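Local coordinates for putative branched chain amino acid ABC transporter, periplasmic amino acid-binding protein (Brucella ovis, PDB 4XFK), which probably binds leucine, isoleucine, valine, threonine and alanine as the periplasmic component of an amino-acid ABC transport system, at residues A[233-247]-A[254-266]. The protein carries 1 engineered substitution. Residues are numbered along the deposited sequence; the frame is centred on the assembly and turned at random.
Sequences SGAGLKAKFATSFLD and NAGAIAEGHIVST
H262 takes the place of a backbone acceptor beside strand 240-243: its ND1 receives the N-H of F241 at 2.9 Å, nearly straight (167°) and in the imidazole plane. The same ND1 lies at the edge of the F241 ring, 3.5 Å from F241 CD2, while K240 lays its CD over one imidazole face, 3.7 Å from the ring centroid. Bent at chi2 (-57°), the K240 chain carries NZ on to E260 O, which it meets at 2.8 Å almost head-on to the carbonyl, with a weak bond to I258 O. Beyond H262 the strands pair in parallel, I263 N to F241 O and S265 N to T243 O, closing a right-handed beta-alpha-beta crossover through helix 251-255 in one lobe of the periplasmic binding protein fold. I263 O is gripped twice, by T243 N and by T243 OG1 (2.9 Å), and that hydroxyl also accepts from L246 N in an ST motif. L246 CD2 packs on H262 CB at 3.4 Å. Farther out, S233 OG donates to A255 O from the face opposite I258 N, I258 CD1 lies against S233, and a water links D247 OD2, also bonded by Y294 N, to T266 OG1, whose other partners include Q357 NE2.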
# COMPACT_ATOMS: atom_id res chain seq x y z
N SER A 233 -24.19 6.98 -0.35
CA SER A 233 -25.23 6.33 -1.13
C SER A 233 -26.63 6.69 -0.61
O SER A 233 -27.52 7.03 -1.39
CB SER A 233 -25.05 4.81 -1.11
OG SER A 233 -26.01 4.18 -1.93
N GLY A 234 -26.81 6.62 0.70
CA GLY A 234 -28.09 6.97 1.30
C GLY A 234 -28.51 8.40 1.02
O GLY A 234 -29.71 8.69 0.93
N ALA A 235 -27.54 9.30 0.88
CA ALA A 235 -27.80 10.72 0.65
C ALA A 235 -27.91 11.06 -0.83
O ALA A 235 -28.25 12.19 -1.19
CB ALA A 235 -26.71 11.56 1.30
N GLY A 236 -27.61 10.10 -1.70
CA GLY A 236 -27.59 10.36 -3.13
C GLY A 236 -26.51 11.34 -3.54
O GLY A 236 -26.70 12.15 -4.45
N LEU A 237 -25.36 11.27 -2.87
CA LEU A 237 -24.26 12.20 -3.12
C LEU A 237 -23.87 12.21 -4.58
O LEU A 237 -23.71 11.15 -5.20
CB LEU A 237 -23.05 11.83 -2.27
CG LEU A 237 -21.82 12.72 -2.42
CD1 LEU A 237 -22.03 14.07 -1.75
CD2 LEU A 237 -20.59 12.02 -1.87
N LYS A 238 -23.72 13.41 -5.14
CA LYS A 238 -23.39 13.56 -6.55
C LYS A 238 -21.89 13.61 -6.83
O LYS A 238 -21.44 13.16 -7.89
CB LYS A 238 -24.08 14.80 -7.13
CG LYS A 238 -25.60 14.69 -7.15
CD LYS A 238 -26.23 15.78 -8.00
CE LYS A 238 -27.73 15.59 -8.11
NZ LYS A 238 -28.08 14.22 -8.58
N ALA A 239 -21.13 14.16 -5.88
CA ALA A 239 -19.67 14.24 -6.02
C ALA A 239 -19.09 12.84 -6.14
O ALA A 239 -19.65 11.87 -5.62
CB ALA A 239 -19.05 14.96 -4.84
N LYS A 240 -17.96 12.74 -6.82
CA LYS A 240 -17.28 11.46 -6.92
C LYS A 240 -16.05 11.44 -6.03
O LYS A 240 -15.32 12.43 -5.92
CB LYS A 240 -16.93 11.14 -8.37
CG LYS A 240 -18.16 10.99 -9.26
CD LYS A 240 -19.11 9.90 -8.74
CE LYS A 240 -20.45 9.91 -9.47
NZ LYS A 240 -21.38 8.90 -8.87
N PHE A 241 -15.84 10.31 -5.36
CA PHE A 241 -14.66 10.14 -4.53
C PHE A 241 -13.43 9.87 -5.38
O PHE A 241 -13.49 9.12 -6.36
CB PHE A 241 -14.87 8.99 -3.53
CG PHE A 241 -15.84 9.30 -2.43
CD1 PHE A 241 -15.43 9.93 -1.27
CD2 PHE A 241 -17.17 8.94 -2.55
CE1 PHE A 241 -16.33 10.21 -0.26
CE2 PHE A 241 -18.08 9.21 -1.53
CZ PHE A 241 -17.66 9.85 -0.39
N ALA A 242 -12.31 10.49 -5.00
CA ALA A 242 -11.02 10.21 -5.61
C ALA A 242 -10.14 9.65 -4.50
O ALA A 242 -9.85 10.35 -3.52
CB ALA A 242 -10.41 11.47 -6.19
N THR A 243 -9.76 8.38 -4.64
CA THR A 243 -9.28 7.62 -3.50
C THR A 243 -8.00 6.86 -3.76
O THR A 243 -7.57 6.70 -4.92
CB THR A 243 -10.32 6.56 -3.07
OG1 THR A 243 -10.34 5.49 -4.04
CG2 THR A 243 -11.71 7.17 -2.93
N SER A 244 -7.42 6.36 -2.67
CA SER A 244 -6.35 5.38 -2.73
C SER A 244 -6.86 3.96 -2.53
O SER A 244 -6.22 3.03 -3.01
CB SER A 244 -5.29 5.70 -1.67
OG SER A 244 -5.89 6.00 -0.42
N PHE A 245 -7.99 3.80 -1.84
CA PHE A 245 -8.37 2.47 -1.32
C PHE A 245 -9.80 2.04 -1.64
O PHE A 245 -10.31 1.11 -1.00
CB PHE A 245 -8.15 2.38 0.19
CG PHE A 245 -6.74 2.69 0.63
CD1 PHE A 245 -5.65 2.07 0.01
CD2 PHE A 245 -6.50 3.59 1.65
CE1 PHE A 245 -4.35 2.38 0.41
CE2 PHE A 245 -5.21 3.88 2.06
CZ PHE A 245 -4.13 3.27 1.44
N LEU A 246 -10.43 2.64 -2.64
CA LEU A 246 -11.82 2.28 -2.92
C LEU A 246 -11.99 0.82 -3.35
O LEU A 246 -13.06 0.25 -3.16
CB LEU A 246 -12.45 3.20 -3.96
CG LEU A 246 -13.97 3.11 -4.11
CD1 LEU A 246 -14.68 3.49 -2.82
CD2 LEU A 246 -14.44 3.96 -5.26
N ASP A 247 -10.94 0.20 -3.90
CA ASP A 247 -11.07 -1.19 -4.36
C ASP A 247 -10.92 -2.22 -3.24
O ASP A 247 -10.92 -3.42 -3.51
CB ASP A 247 -10.15 -1.49 -5.56
CG ASP A 247 -8.69 -1.38 -5.22
OD1 ASP A 247 -8.35 -0.62 -4.30
OD2 ASP A 247 -7.87 -2.05 -5.88
N ASN A 254 -21.43 -1.27 -1.10
CA ASN A 254 -22.00 -0.24 -0.24
C ASN A 254 -22.38 1.02 -1.01
O ASN A 254 -23.28 1.75 -0.60
CB ASN A 254 -21.05 0.12 0.90
CG ASN A 254 -21.18 -0.82 2.08
OD1 ASN A 254 -21.77 -1.90 1.98
ND2 ASN A 254 -20.61 -0.42 3.20
N ALA A 255 -21.69 1.28 -2.12
CA ALA A 255 -21.99 2.43 -2.96
C ALA A 255 -23.39 2.37 -3.54
O ALA A 255 -24.01 3.40 -3.79
CB ALA A 255 -20.96 2.55 -4.08
N GLY A 256 -23.88 1.15 -3.77
CA GLY A 256 -25.21 0.95 -4.31
C GLY A 256 -25.45 1.80 -5.54
O GLY A 256 -24.66 1.78 -6.49
N ALA A 257 -26.51 2.61 -5.48
CA ALA A 257 -26.98 3.39 -6.62
C ALA A 257 -26.01 4.46 -7.12
O ALA A 257 -26.15 4.93 -8.25
CB ALA A 257 -28.33 4.02 -6.29
N ILE A 258 -25.02 4.84 -6.31
CA ILE A 258 -24.08 5.89 -6.73
C ILE A 258 -22.72 5.33 -7.14
O ILE A 258 -21.74 6.07 -7.23
CB ILE A 258 -23.87 6.99 -5.66
CG1 ILE A 258 -23.16 6.44 -4.42
CG2 ILE A 258 -25.20 7.64 -5.28
CD1 ILE A 258 -22.60 7.52 -3.50
N ALA A 259 -22.67 4.03 -7.43
CA ALA A 259 -21.39 3.37 -7.70
C ALA A 259 -20.60 3.95 -8.88
O ALA A 259 -19.38 4.08 -8.81
CB ALA A 259 -21.61 1.87 -7.90
N GLU A 260 -21.29 4.28 -9.97
CA GLU A 260 -20.62 4.70 -11.20
C GLU A 260 -19.73 5.93 -10.99
O GLU A 260 -20.15 6.91 -10.37
CB GLU A 260 -21.64 4.97 -12.30
CG GLU A 260 -21.04 5.34 -13.66
CD GLU A 260 -22.08 5.71 -14.71
OE1 GLU A 260 -23.29 5.72 -14.38
OE2 GLU A 260 -21.70 5.99 -15.86
N GLY A 261 -18.50 5.87 -11.48
CA GLY A 261 -17.71 7.07 -11.66
C GLY A 261 -16.74 7.46 -10.56
O GLY A 261 -16.02 8.44 -10.70
N HIS A 262 -16.74 6.72 -9.45
CA HIS A 262 -15.73 6.96 -8.42
C HIS A 262 -14.37 6.46 -8.89
O HIS A 262 -14.29 5.61 -9.79
CB HIS A 262 -16.14 6.32 -7.09
CG HIS A 262 -17.45 6.83 -6.60
ND1 HIS A 262 -17.57 8.03 -5.91
CD2 HIS A 262 -18.71 6.34 -6.72
CE1 HIS A 262 -18.85 8.24 -5.63
NE2 HIS A 262 -19.55 7.23 -6.12
N ILE A 263 -13.31 6.99 -8.29
CA ILE A 263 -11.97 6.85 -8.83
C ILE A 263 -10.98 6.33 -7.79
O ILE A 263 -11.07 6.67 -6.60
CB ILE A 263 -11.46 8.22 -9.36
CG1 ILE A 263 -12.49 8.90 -10.27
CG2 ILE A 263 -10.12 8.09 -10.09
CD1 ILE A 263 -12.76 8.15 -11.57
N VAL A 264 -10.03 5.52 -8.24
CA VAL A 264 -8.94 5.06 -7.38
C VAL A 264 -7.67 5.02 -8.23
O VAL A 264 -7.74 4.82 -9.44
CB VAL A 264 -9.25 3.67 -6.77
CG1 VAL A 264 -9.22 2.57 -7.83
CG2 VAL A 264 -8.31 3.33 -5.60
N SER A 265 -6.52 5.26 -7.60
CA SER A 265 -5.23 5.06 -8.25
C SER A 265 -4.46 4.01 -7.46
O SER A 265 -4.30 4.15 -6.24
CB SER A 265 -4.44 6.36 -8.30
OG SER A 265 -3.20 6.14 -8.96
N THR A 266 -4.03 2.95 -8.14
CA THR A 266 -3.35 1.83 -7.48
C THR A 266 -2.24 1.28 -8.37
O THR A 266 -2.17 1.65 -9.54
CB THR A 266 -4.31 0.65 -7.16
OG1 THR A 266 -4.47 -0.14 -8.33
CG2 THR A 266 -5.65 1.11 -6.62
O HOH W 1 -5.52 -2.49 -7.32